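Local coordinates for protein methyl transferase from Methanosarcina acetivorans (Methanosarcina acetivorans, PDB 6MRO) that probably transfers methyl groups from S-adenosylmethionine, and binds S-adenosyl-L-homocysteine and calcium ions, at residues W13-P18 and D177-P182; D101-S106 and K126-G131; G132-L137 and Y188-T193. The protein carries 1 engineered substitution. One frame throughout, in Å; residues are numbered along the deposited sequence. Where two conformers were deposited one is given.

Contact 1 (W13-P18 and D177-P182); sequences WDIDHP and DSLLNP. With SAH (S-adenosyl-L-homocysteine), chain B.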
loop_
_atom_site.group_PDB
_atom_site.type_symbol
_atom_site.label_atom_id
_atom_site.label_comp_id
_atom_site.label_asym_id
_atom_site.label_seq_id
_atom_site.Cartn_x
_atom_site.Cartn_y
_atom_site.Cartn_z
ATOM N N TRP A 13 -12.735 -1.781 -1.244
ATOM C CA TRP A 13 -11.502 -2.207 -0.581
ATOM C C TRP A 13 -11.529 -1.964 0.925
ATOM O O TRP A 13 -10.605 -2.402 1.631
ATOM C CB TRP A 13 -10.293 -1.468 -1.185
ATOM C CG TRP A 13 -10.438 0.023 -1.038
ATOM C CD1 TRP A 13 -10.095 0.784 0.051
ATOM C CD2 TRP A 13 -10.992 0.925 -2.002
ATOM N NE1 TRP A 13 -10.415 2.106 -0.181
ATOM C CE2 TRP A 13 -10.959 2.220 -1.434
ATOM C CE3 TRP A 13 -11.508 0.767 -3.298
ATOM C CZ2 TRP A 13 -11.420 3.348 -2.115
ATOM C CZ3 TRP A 13 -11.972 1.895 -3.971
ATOM C CH2 TRP A 13 -11.914 3.166 -3.380
ATOM N N ASP A 14 -12.553 -1.272 1.432
ATOM C CA ASP A 14 -12.522 -0.761 2.799
ATOM C C ASP A 14 -13.019 -1.829 3.773
ATOM O O ASP A 14 -14.041 -1.696 4.439
ATOM C CB ASP A 14 -13.335 0.528 2.885
ATOM C CG ASP A 14 -13.194 1.212 4.208
ATOM O OD1 ASP A 14 -12.095 1.113 4.797
ATOM O OD2 ASP A 14 -14.194 1.826 4.654
ATOM N N ILE A 15 -12.247 -2.920 3.845
ATOM C CA ILE A 15 -12.589 -4.041 4.713
ATOM C C ILE A 15 -12.285 -3.699 6.169
ATOM O O ILE A 15 -11.508 -2.792 6.477
ATOM C CB ILE A 15 -11.861 -5.326 4.278
ATOM C CG1 ILE A 15 -10.344 -5.099 4.227
ATOM C CG2 ILE A 15 -12.415 -5.823 2.943
ATOM C CD1 ILE A 15 -9.561 -6.395 4.029
ATOM N N ASP A 16 -12.913 -4.448 7.079
ATOM C CA ASP A 16 -12.833 -4.195 8.511
ATOM C C ASP A 16 -11.695 -4.951 9.180
ATOM O O ASP A 16 -11.773 -5.238 10.378
ATOM C CB ASP A 16 -14.174 -4.533 9.185
ATOM C CG ASP A 16 -14.477 -6.035 9.232
ATOM O OD1 ASP A 16 -13.666 -6.886 8.809
ATOM O OD2 ASP A 16 -15.574 -6.369 9.717
ATOM N N HIS A 17 -10.653 -5.295 8.431
ATOM C CA HIS A 17 -9.512 -6.018 8.968
ATOM C C HIS A 17 -8.317 -5.734 8.066
ATOM O O HIS A 17 -8.482 -5.229 6.950
ATOM C CB HIS A 17 -9.802 -7.531 9.060
ATOM C CG HIS A 17 -10.262 -8.153 7.774
ATOM N ND1 HIS A 17 -11.567 -8.073 7.333
ATOM C CD2 HIS A 17 -9.605 -8.911 6.864
ATOM C CE1 HIS A 17 -11.691 -8.741 6.199
ATOM N NE2 HIS A 17 -10.514 -9.255 5.886
ATOM N N PRO A 18 -7.101 -6.030 8.519
ATOM C CA PRO A 18 -5.946 -5.902 7.625
ATOM C C PRO A 18 -6.069 -6.889 6.482
ATOM O O PRO A 18 -6.701 -7.935 6.613
ATOM C CB PRO A 18 -4.750 -6.244 8.525
ATOM C CG PRO A 18 -5.266 -6.045 9.931
ATOM C CD PRO A 18 -6.706 -6.433 9.879
ATOM N N ASP A 177 -8.794 -9.384 -0.138
ATOM C CA ASP A 177 -10.132 -9.397 0.442
ATOM C C ASP A 177 -10.887 -8.164 -0.018
ATOM O O ASP A 177 -10.336 -7.060 -0.067
ATOM C CB ASP A 177 -10.088 -9.439 1.972
ATOM C CG ASP A 177 -9.864 -10.832 2.518
ATOM O OD1 ASP A 177 -9.823 -11.793 1.712
ATOM O OD2 ASP A 177 -9.725 -10.966 3.753
ATOM N N SER A 178 -12.159 -8.352 -0.347
ATOM C CA SER A 178 -12.959 -7.276 -0.903
ATOM C C SER A 178 -14.366 -7.336 -0.334
ATOM O O SER A 178 -14.861 -8.394 0.081
ATOM C CB SER A 178 -12.999 -7.358 -2.438
ATOM O OG SER A 178 -13.927 -6.445 -3.015
ATOM N N LEU A 179 -15.029 -6.185 -0.353
ATOM C CA LEU A 179 -16.431 -6.162 0.029
ATOM C C LEU A 179 -17.359 -6.589 -1.098
ATOM O O LEU A 179 -18.540 -6.830 -0.832
ATOM C CB LEU A 179 -16.819 -4.769 0.515
ATOM C CG LEU A 179 -16.154 -4.357 1.825
ATOM C CD1 LEU A 179 -16.645 -2.983 2.226
ATOM C CD2 LEU A 179 -16.495 -5.392 2.906
ATOM N N LEU A 180 -16.875 -6.680 -2.330
ATOM C CA LEU A 180 -17.735 -7.072 -3.437
ATOM C C LEU A 180 -17.831 -8.596 -3.522
ATOM O O LEU A 180 -16.984 -9.323 -2.999
ATOM C CB LEU A 180 -17.226 -6.467 -4.742
ATOM C CG LEU A 180 -17.387 -4.939 -4.783
ATOM C CD1 LEU A 180 -16.788 -4.352 -6.050
ATOM C CD2 LEU A 180 -18.854 -4.518 -4.651
ATOM N N ASN A 181 -18.874 -9.066 -4.210
ATOM C CA ASN A 181 -19.370 -10.432 -4.027
ATOM C C ASN A 181 -18.298 -11.509 -4.130
ATOM O O ASN A 181 -18.231 -12.362 -3.229
ATOM C CB ASN A 181 -20.510 -10.729 -5.010
ATOM C CG ASN A 181 -21.227 -12.018 -4.673
ATOM O OD1 ASN A 181 -21.008 -12.595 -3.605
ATOM N ND2 ASN A 181 -22.082 -12.486 -5.580
ATOM N N PRO A 182 -17.446 -11.555 -5.163
ATOM C CA PRO A 182 -16.259 -12.401 -5.032
ATOM C C PRO A 182 -15.333 -11.746 -4.022
ATOM O O PRO A 182 -14.344 -11.105 -4.393
ATOM C CB PRO A 182 -15.666 -12.440 -6.450
ATOM C CG PRO A 182 -16.618 -11.666 -7.325
ATOM C CD PRO A 182 -17.419 -10.786 -6.419
HETATM N N SAH B . -4.720 0.988 1.541
HETATM C CA SAH B . -6.143 1.166 1.884
HETATM C CB SAH B . -6.851 1.992 0.817
HETATM C CG SAH B . -6.646 1.465 -0.603
HETATM S SD SAH B . -7.637 2.327 -1.846
HETATM C C SAH B . -6.857 -0.166 2.055
HETATM O O SAH B . -6.288 -1.231 1.771
HETATM O OXT SAH B . -8.025 -0.185 2.471
HETATM C "C5'" SAH B . -6.332 3.445 -2.444
HETATM C "C4'" SAH B . -6.102 4.643 -1.521
HETATM O "O4'" SAH B . -5.079 5.461 -2.074
HETATM C "C3'" SAH B . -7.321 5.537 -1.296
HETATM O "O3'" SAH B . -7.523 5.645 0.105
HETATM C "C2'" SAH B . -6.931 6.854 -1.952
HETATM O "O2'" SAH B . -7.463 8.013 -1.326
HETATM C "C1'" SAH B . -5.415 6.818 -1.868
HETATM N N9 SAH B . -4.701 7.609 -2.876
HETATM C C8 SAH B . -4.916 7.654 -4.237
HETATM N N7 SAH B . -3.996 8.469 -4.782
HETATM C C5 SAH B . -3.188 8.925 -3.794
HETATM C C6 SAH B . -2.096 9.787 -3.783
HETATM N N6 SAH B . -1.655 10.338 -4.907
HETATM N N1 SAH B . -1.476 10.066 -2.593
HETATM C C2 SAH B . -1.924 9.496 -1.416
HETATM N N3 SAH B . -3.014 8.654 -1.418
HETATM C C4 SAH B . -3.618 8.372 -2.598
#

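Contact 2 (D101-S106 and K126-G131); sequences DIVIDS and KVLKEG. With SAH (S-adenosyl-L-homocysteine), chain B.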
loop_
_atom_site.group_PDB
_atom_site.type_symbol
_atom_site.label_atom_id
_atom_site.label_comp_id
_atom_site.label_asym_id
_atom_site.label_seq_id
_atom_site.Cartn_x
_atom_site.Cartn_y
_atom_site.Cartn_z
ATOM N N ASP A 101 12.129 1.941 6.859
ATOM C CA ASP A 101 12.539 0.549 6.684
ATOM C C ASP A 101 11.559 -0.248 5.820
ATOM O O ASP A 101 11.954 -1.226 5.173
ATOM C CB ASP A 101 12.654 -0.117 8.052
ATOM C CG ASP A 101 13.625 0.588 8.944
ATOM O OD1 ASP A 101 13.188 1.210 9.936
ATOM O OD2 ASP A 101 14.837 0.524 8.640
ATOM N N ILE A 102 10.280 0.123 5.844
ATOM C CA ILE A 102 9.211 -0.603 5.162
ATOM C C ILE A 102 8.287 0.421 4.526
ATOM O O ILE A 102 7.924 1.415 5.172
ATOM C CB ILE A 102 8.396 -1.480 6.135
ATOM C CG1 ILE A 102 9.261 -2.511 6.850
ATOM C CG2 ILE A 102 7.185 -2.116 5.437
ATOM C CD1 ILE A 102 8.903 -2.627 8.337
ATOM N N VAL A 103 7.914 0.196 3.264
ATOM C CA VAL A 103 6.744 0.842 2.670
ATOM C C VAL A 103 5.764 -0.255 2.278
ATOM O O VAL A 103 6.147 -1.202 1.576
ATOM C CB VAL A 103 7.094 1.699 1.440
ATOM C CG1 VAL A 103 5.800 2.227 0.778
ATOM C CG2 VAL A 103 8.017 2.869 1.836
ATOM N N ILE A 104 4.498 -0.123 2.713
ATOM C CA ILE A 104 3.436 -1.027 2.272
ATOM C C ILE A 104 2.456 -0.274 1.385
ATOM O O ILE A 104 2.151 0.900 1.592
ATOM C CB ILE A 104 2.693 -1.746 3.428
ATOM C CG1 ILE A 104 1.897 -0.775 4.307
ATOM C CG2 ILE A 104 3.669 -2.598 4.248
ATOM C CD1 ILE A 104 0.935 -1.490 5.277
ATOM N N ASP A 105 1.936 -0.986 0.390
ATOM C CA ASP A 105 1.105 -0.390 -0.655
ATOM C C ASP A 105 -0.026 -1.393 -0.865
ATOM O O ASP A 105 0.182 -2.444 -1.466
ATOM C CB ASP A 105 1.962 -0.165 -1.898
ATOM C CG ASP A 105 1.185 0.298 -3.111
ATOM O OD1 ASP A 105 1.855 0.929 -3.957
ATOM O OD2 ASP A 105 -0.041 0.070 -3.234
ATOM N N SER A 106 -1.213 -1.093 -0.318
ATOM C CA SER A 106 -2.355 -2.009 -0.368
ATOM C C SER A 106 -3.377 -1.351 -1.290
ATOM O O SER A 106 -4.266 -0.631 -0.835
ATOM C CB SER A 106 -2.931 -2.266 1.057
ATOM O OG SER A 106 -4.107 -3.082 1.044
ATOM N N LYS A 126 12.799 7.008 -3.029
ATOM C CA LYS A 126 13.545 8.040 -2.311
ATOM C C LYS A 126 13.358 7.933 -0.798
ATOM O O LYS A 126 14.330 8.050 -0.048
ATOM C CB LYS A 126 13.122 9.422 -2.815
ATOM C CG LYS A 126 13.856 10.592 -2.175
ATOM C CD LYS A 126 13.279 11.921 -2.653
ATOM C CE LYS A 126 13.935 13.097 -1.934
ATOM N NZ LYS A 126 15.412 13.106 -2.139
ATOM N N VAL A 127 12.124 7.710 -0.322
ATOM C CA VAL A 127 11.884 7.702 1.126
ATOM C C VAL A 127 12.272 6.402 1.812
ATOM O O VAL A 127 12.363 6.375 3.048
ATOM C CB VAL A 127 10.413 8.013 1.469
ATOM C CG1 VAL A 127 10.058 9.402 0.952
ATOM C CG2 VAL A 127 9.486 6.930 0.928
ATOM N N LEU A 128 12.533 5.333 1.056
ATOM C CA LEU A 128 12.963 4.072 1.643
ATOM C C LEU A 128 14.424 4.136 2.079
ATOM O O LEU A 128 15.256 4.762 1.418
ATOM C CB LEU A 128 12.785 2.939 0.631
ATOM C CG LEU A 128 11.455 2.210 0.758
ATOM C CD1 LEU A 128 11.212 1.383 -0.511
ATOM C CD2 LEU A 128 11.433 1.324 2.007
ATOM N N LYS A 129 14.731 3.484 3.197
ATOM C CA LYS A 129 16.114 3.339 3.623
ATOM C C LYS A 129 16.865 2.401 2.692
ATOM O O LYS A 129 16.282 1.574 1.986
ATOM C CB LYS A 129 16.197 2.770 5.038
ATOM C CG LYS A 129 16.002 3.774 6.150
ATOM C CD LYS A 129 16.252 3.116 7.500
ATOM C CE LYS A 129 15.789 4.001 8.646
ATOM N NZ LYS A 129 15.961 3.338 9.974
ATOM N N GLU A 130 18.168 2.430 2.843
ATOM C CA GLU A 130 19.050 1.550 2.159
ATOM C C GLU A 130 18.729 0.203 2.748
ATOM O O GLU A 130 18.703 0.064 3.917
ATOM C CB GLU A 130 20.455 1.991 2.539
ATOM C CG GLU A 130 20.540 2.455 3.988
ATOM C CD GLU A 130 20.624 3.969 4.183
ATOM O OE1 GLU A 130 19.670 4.679 3.969
ATOM O OE2 GLU A 130 21.696 4.468 4.583
ATOM N N GLY A 131 18.493 -0.810 1.943
ATOM C CA GLY A 131 18.074 -2.089 2.479
ATOM C C GLY A 131 16.597 -2.163 2.782
ATOM O O GLY A 131 16.132 -3.186 3.310
HETATM N N SAH B . -4.720 0.988 1.541
HETATM C CA SAH B . -6.143 1.166 1.884
HETATM C CB SAH B . -6.851 1.992 0.817
HETATM C CG SAH B . -6.646 1.465 -0.603
HETATM S SD SAH B . -7.637 2.327 -1.846
HETATM C C SAH B . -6.857 -0.166 2.055
HETATM O O SAH B . -6.288 -1.231 1.771
HETATM O OXT SAH B . -8.025 -0.185 2.471
HETATM C "C5'" SAH B . -6.332 3.445 -2.444
HETATM C "C4'" SAH B . -6.102 4.643 -1.521
HETATM O "O4'" SAH B . -5.079 5.461 -2.074
HETATM C "C3'" SAH B . -7.321 5.537 -1.296
HETATM O "O3'" SAH B . -7.523 5.645 0.105
HETATM C "C2'" SAH B . -6.931 6.854 -1.952
HETATM O "O2'" SAH B . -7.463 8.013 -1.326
HETATM C "C1'" SAH B . -5.415 6.818 -1.868
HETATM N N9 SAH B . -4.701 7.609 -2.876
HETATM C C8 SAH B . -4.916 7.654 -4.237
HETATM N N7 SAH B . -3.996 8.469 -4.782
HETATM C C5 SAH B . -3.188 8.925 -3.794
HETATM C C6 SAH B . -2.096 9.787 -3.783
HETATM N N6 SAH B . -1.655 10.338 -4.907
HETATM N N1 SAH B . -1.476 10.066 -2.593
HETATM C C2 SAH B . -1.924 9.496 -1.416
HETATM N N3 SAH B . -3.014 8.654 -1.418
HETATM C C4 SAH B . -3.618 8.372 -2.598
#

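Contact 3 (G132-L137 and Y188-T193); sequences GKYFML and YLLSAT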
loop_
_atom_site.group_PDB
_atom_site.type_symbol
_atom_site.label_atom_id
_atom_site.label_comp_id
_atom_site.label_asym_id
_atom_site.label_seq_id
_atom_site.Cartn_x
_atom_site.Cartn_y
_atom_site.Cartn_z
ATOM N N GLY A 132 15.845 -1.115 2.452
ATOM C CA GLY A 132 14.442 -1.050 2.823
ATOM C C GLY A 132 13.569 -1.906 1.922
ATOM O O GLY A 132 13.888 -2.149 0.754
ATOM N N LYS A 133 12.455 -2.367 2.492
ATOM C CA LYS A 133 11.520 -3.195 1.794
ATOM C C LYS A 133 10.255 -2.472 1.326
ATOM O O LYS A 133 9.736 -1.674 2.009
ATOM C CB LYS A 133 11.046 -4.297 2.715
ATOM C CG LYS A 133 12.091 -5.162 3.352
ATOM C CD LYS A 133 12.390 -6.283 2.387
ATOM C CE LYS A 133 13.318 -7.326 2.952
ATOM N NZ LYS A 133 13.420 -8.397 1.914
ATOM N N TYR A 134 9.820 -2.819 0.127
ATOM C CA TYR A 134 8.563 -2.369 -0.456
ATOM C C TYR A 134 7.696 -3.597 -0.686
ATOM O O TYR A 134 8.117 -4.536 -1.380
ATOM C CB TYR A 134 8.811 -1.628 -1.772
ATOM C CG TYR A 134 7.575 -1.190 -2.548
ATOM C CD1 TYR A 134 7.382 -1.597 -3.861
ATOM C CD2 TYR A 134 6.626 -0.341 -1.972
ATOM C CE1 TYR A 134 6.282 -1.191 -4.574
ATOM C CE2 TYR A 134 5.504 0.083 -2.687
ATOM C CZ TYR A 134 5.349 -0.354 -3.990
ATOM O OH TYR A 134 4.272 0.055 -4.716
ATOM N N PHE A 135 6.505 -3.596 -0.087
ATOM C CA PHE A 135 5.509 -4.648 -0.259
ATOM C C PHE A 135 4.271 -4.038 -0.893
ATOM O O PHE A 135 3.696 -3.084 -0.348
ATOM C CB PHE A 135 5.145 -5.285 1.083
ATOM C CG PHE A 135 6.303 -5.954 1.755
ATOM C CD1 PHE A 135 6.775 -7.169 1.279
ATOM C CD2 PHE A 135 6.910 -5.380 2.859
ATOM C CE1 PHE A 135 7.852 -7.801 1.884
ATOM C CE2 PHE A 135 7.975 -6.014 3.490
ATOM C CZ PHE A 135 8.452 -7.220 3.005
ATOM N N MET A 136 3.862 -4.582 -2.036
ATOM C CA MET A 136 2.761 -4.018 -2.795
ATOM C C MET A 136 1.774 -5.112 -3.154
ATOM O O MET A 136 2.166 -6.179 -3.631
ATOM C CB MET A 136 3.276 -3.317 -4.052
ATOM C CG MET A 136 2.204 -2.623 -4.879
ATOM S SD MET A 136 1.374 -3.714 -6.069
ATOM C CE MET A 136 2.690 -3.861 -7.285
ATOM N N LEU A 137 0.495 -4.834 -2.930
ATOM C CA LEU A 137 -0.582 -5.768 -3.217
ATOM C C LEU A 137 -1.481 -5.184 -4.292
ATOM O O LEU A 137 -1.940 -4.041 -4.170
ATOM C CB LEU A 137 -1.358 -6.060 -1.930
ATOM C CG LEU A 137 -2.626 -6.910 -1.970
ATOM C CD1 LEU A 137 -2.256 -8.352 -2.211
ATOM C CD2 LEU A 137 -3.369 -6.748 -0.617
ATOM N N TYR A 188 -1.610 -10.226 -6.704
ATOM C CA TYR A 188 -0.161 -10.362 -6.645
ATOM C C TYR A 188 0.385 -9.631 -5.428
ATOM O O TYR A 188 -0.072 -8.531 -5.096
ATOM C CB TYR A 188 0.514 -9.787 -7.892
ATOM C CG TYR A 188 0.508 -10.708 -9.078
ATOM C CD1 TYR A 188 0.708 -12.071 -8.922
ATOM C CD2 TYR A 188 0.301 -10.212 -10.368
ATOM C CE1 TYR A 188 0.709 -12.920 -10.012
ATOM C CE2 TYR A 188 0.301 -11.050 -11.463
ATOM C CZ TYR A 188 0.502 -12.408 -11.276
ATOM O OH TYR A 188 0.491 -13.253 -12.367
ATOM N N LEU A 189 1.387 -10.226 -4.782
ATOM C CA LEU A 189 2.151 -9.551 -3.737
ATOM C C LEU A 189 3.595 -9.438 -4.204
ATOM O O LEU A 189 4.267 -10.455 -4.425
ATOM C CB LEU A 189 2.076 -10.297 -2.409
ATOM C CG LEU A 189 2.874 -9.618 -1.287
ATOM C CD1 LEU A 189 2.150 -8.369 -0.798
ATOM C CD2 LEU A 189 3.136 -10.594 -0.148
ATOM N N LEU A 190 4.051 -8.207 -4.379
ATOM C CA LEU A 190 5.431 -7.924 -4.717
ATOM C C LEU A 190 6.226 -7.675 -3.443
ATOM O O LEU A 190 5.818 -6.872 -2.590
ATOM C CB LEU A 190 5.510 -6.710 -5.642
ATOM C CG LEU A 190 6.861 -5.993 -5.709
ATOM C CD1 LEU A 190 7.873 -6.847 -6.480
ATOM C CD2 LEU A 190 6.659 -4.637 -6.381
ATOM N N SER A 191 7.363 -8.350 -3.326
ATOM C CA SER A 191 8.381 -8.026 -2.339
ATOM C C SER A 191 9.579 -7.473 -3.094
ATOM O O SER A 191 10.131 -8.150 -3.971
ATOM C CB SER A 191 8.774 -9.251 -1.517
ATOM O OG SER A 191 9.898 -8.972 -0.689
ATOM N N ALA A 192 9.957 -6.238 -2.780
ATOM C CA ALA A 192 11.070 -5.597 -3.458
ATOM C C ALA A 192 11.949 -4.907 -2.425
ATOM O O ALA A 192 11.515 -4.637 -1.302
ATOM C CB ALA A 192 10.565 -4.609 -4.514
ATOM N N THR A 193 13.202 -4.644 -2.803
ATOM C CA THR A 193 14.145 -3.960 -1.917
ATOM C C THR A 193 14.833 -2.819 -2.651
ATOM O O THR A 193 15.064 -2.881 -3.860
ATOM C CB THR A 193 15.213 -4.916 -1.344
ATOM O OG1 THR A 193 16.190 -5.218 -2.348
ATOM C CG2 THR A 193 14.575 -6.204 -0.834
#

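Contact 1 (W13-P18 and D177-P182)
His17 and Asp177 meet at about a right angle, and the single polar bond between the segments joins them. His17 NE2 donates to Asp177 OD2 over 2.8 Å; the bond is nearly straight (170°) and lies in the imidazole plane, reaching the oxygen on its anti side. The carboxylate is turned 68° from that plane. CG of His17 sits between its own backbone N and carbonyl carbon (chi1 54°), which places one ring face against Ile15, whose CD1 lies 3.5 Å above it near the rim. The same CD1 touches Asp177 CB at 3.7 Å, crossing that side chain.

In this Rossmann-like fold of a probable methyltransferase the contact ties the N-terminal loop that lines the cofactor pocket to the turn joining the last two strands, 167-177 and 184-193. With an alanine in place of His17, Asp177 OD2 would probably lose its N-H partner and Ile15 CD1 the ring face it rests on. Farther along, Ile15 CG2 meets Leu179 CD2 at 4.1 Å, and Leu179 CD1 approaches Asp14 O at 3.7 Å. The sulfur SD of S-adenosyl-L-homocysteine lies over one face of the Trp13 indole, 3.2 Å from NE1, whose hydrogen goes to Tyr7 OH.

Contact 2 (D101-S106 and K126-G131)
Asp101 OD1 is approached by two nitrogens: the backbone N of Arg35, its stronger partner, and Lys129 NZ across the contact, a weak bond of 3.5 Å. The other carboxylate oxygen, Asp101 OD2, forms the salt bridge with Lys129 NZ at 3.3 Å, also long for a hydrogen bond. The two side chains run alongside each other and point the same way, and Lys129 is extended beyond CG. Its methylene chain therefore passes the carboxylate before the ammonium does, with CD 3.2 Å from Asp101 OD2.

Strand 100-106, helix 114-127 and the parallel neighbouring strand 132-139 make a beta-alpha-beta crossover of the Rossmann-like sheet, and this contact packs the end of the helix and the residues after it back on the first strand. The packing is apolar: Val103 CG2 lies 3.7 Å from Leu128 CG and 3.8 Å from Leu128 CD2, with Val127 CG2 more distant at 4.4 Å. At the far end of the strand Ser106 grips the amino-acid part of S-adenosyl-L-homocysteine twice. Its backbone O accepts from the ligand N at 2.9 Å, while OG, anti to the residue's own N (chi1 176°), donates to the carboxylate O at 3.0 Å.

Contact 3 (G132-L137 and Y188-T193)
Tyr134 pairs with Ala192 and Met136 with Leu190 as hydrogen-bonded pairs of an antiparallel ladder, with strand axes 160° apart. Strand 184-193 is thereby the antiparallel one inserted between 132-139 and 167-177, giving the sheet order 3-2-1-4-5-7-6 characteristic of class I S-adenosylmethionine-dependent methyltransferases.

Four backbone bonds hold the ladder, reciprocal within each pair. Tyr134 N reaches Ala192 O at 2.9 Å, Leu190 N reaches Met136 O at the same length, and Met136 N to Leu190 O is slightly longer at 3.1 Å. CA-H...O contacts fill in between; Phe135 CA lies 3.2 Å from Leu190 O, which thus receives both an N-H and a C-H.

Apolar contact dominates the face carrying Tyr134, Met136, Leu190 and Ala192. Leu190 CD2 touches Tyr134 CE1 at 3.9 Å, the two side chains crossing at about a right angle. It also meets Met136 CE at 4.1 Å, brought there by bends at chi2 and chi3 (-74° at the latter). Phe162 of helix 155-162 packs on this group, and Tyr134 OH bonds to Asp105 OD1.

Mixed contacts mark the other face, where helix 20-27 packs on Phe135 and Leu137. Phe135 CE1 comes within 3.5 Å of Ser191 OG. Lys133, bent at chi2 (-87°), runs alongside Thr193 and brings NZ to 3.7 Å from the methyl CG2 of that threonine.

Contacts 2 and 3 are buried and both reach the same sheet, in which strands 100-106 and 132-139 are neighbours; their centres lie about 9 Å apart. They touch through Asp105 O and Leu137 N at 2.8 Å, probably a hydrogen bond, and through packing of Leu128 CD2 on Lys133 O. Contact 1 lies at the surface, its centre about 20 Å from that of contact 3 and about 25 Å from that of contact 2, yet contacts 1 and 2 both touch S-adenosyl-L-homocysteine. The chemistry follows the place: paired backbone bonds in contact 3, apolar packing at and just after a helix end on a central strand, with a long salt bridge where that strand starts, in contact 2, and a single histidine-carboxylate bond between loops in contact 1.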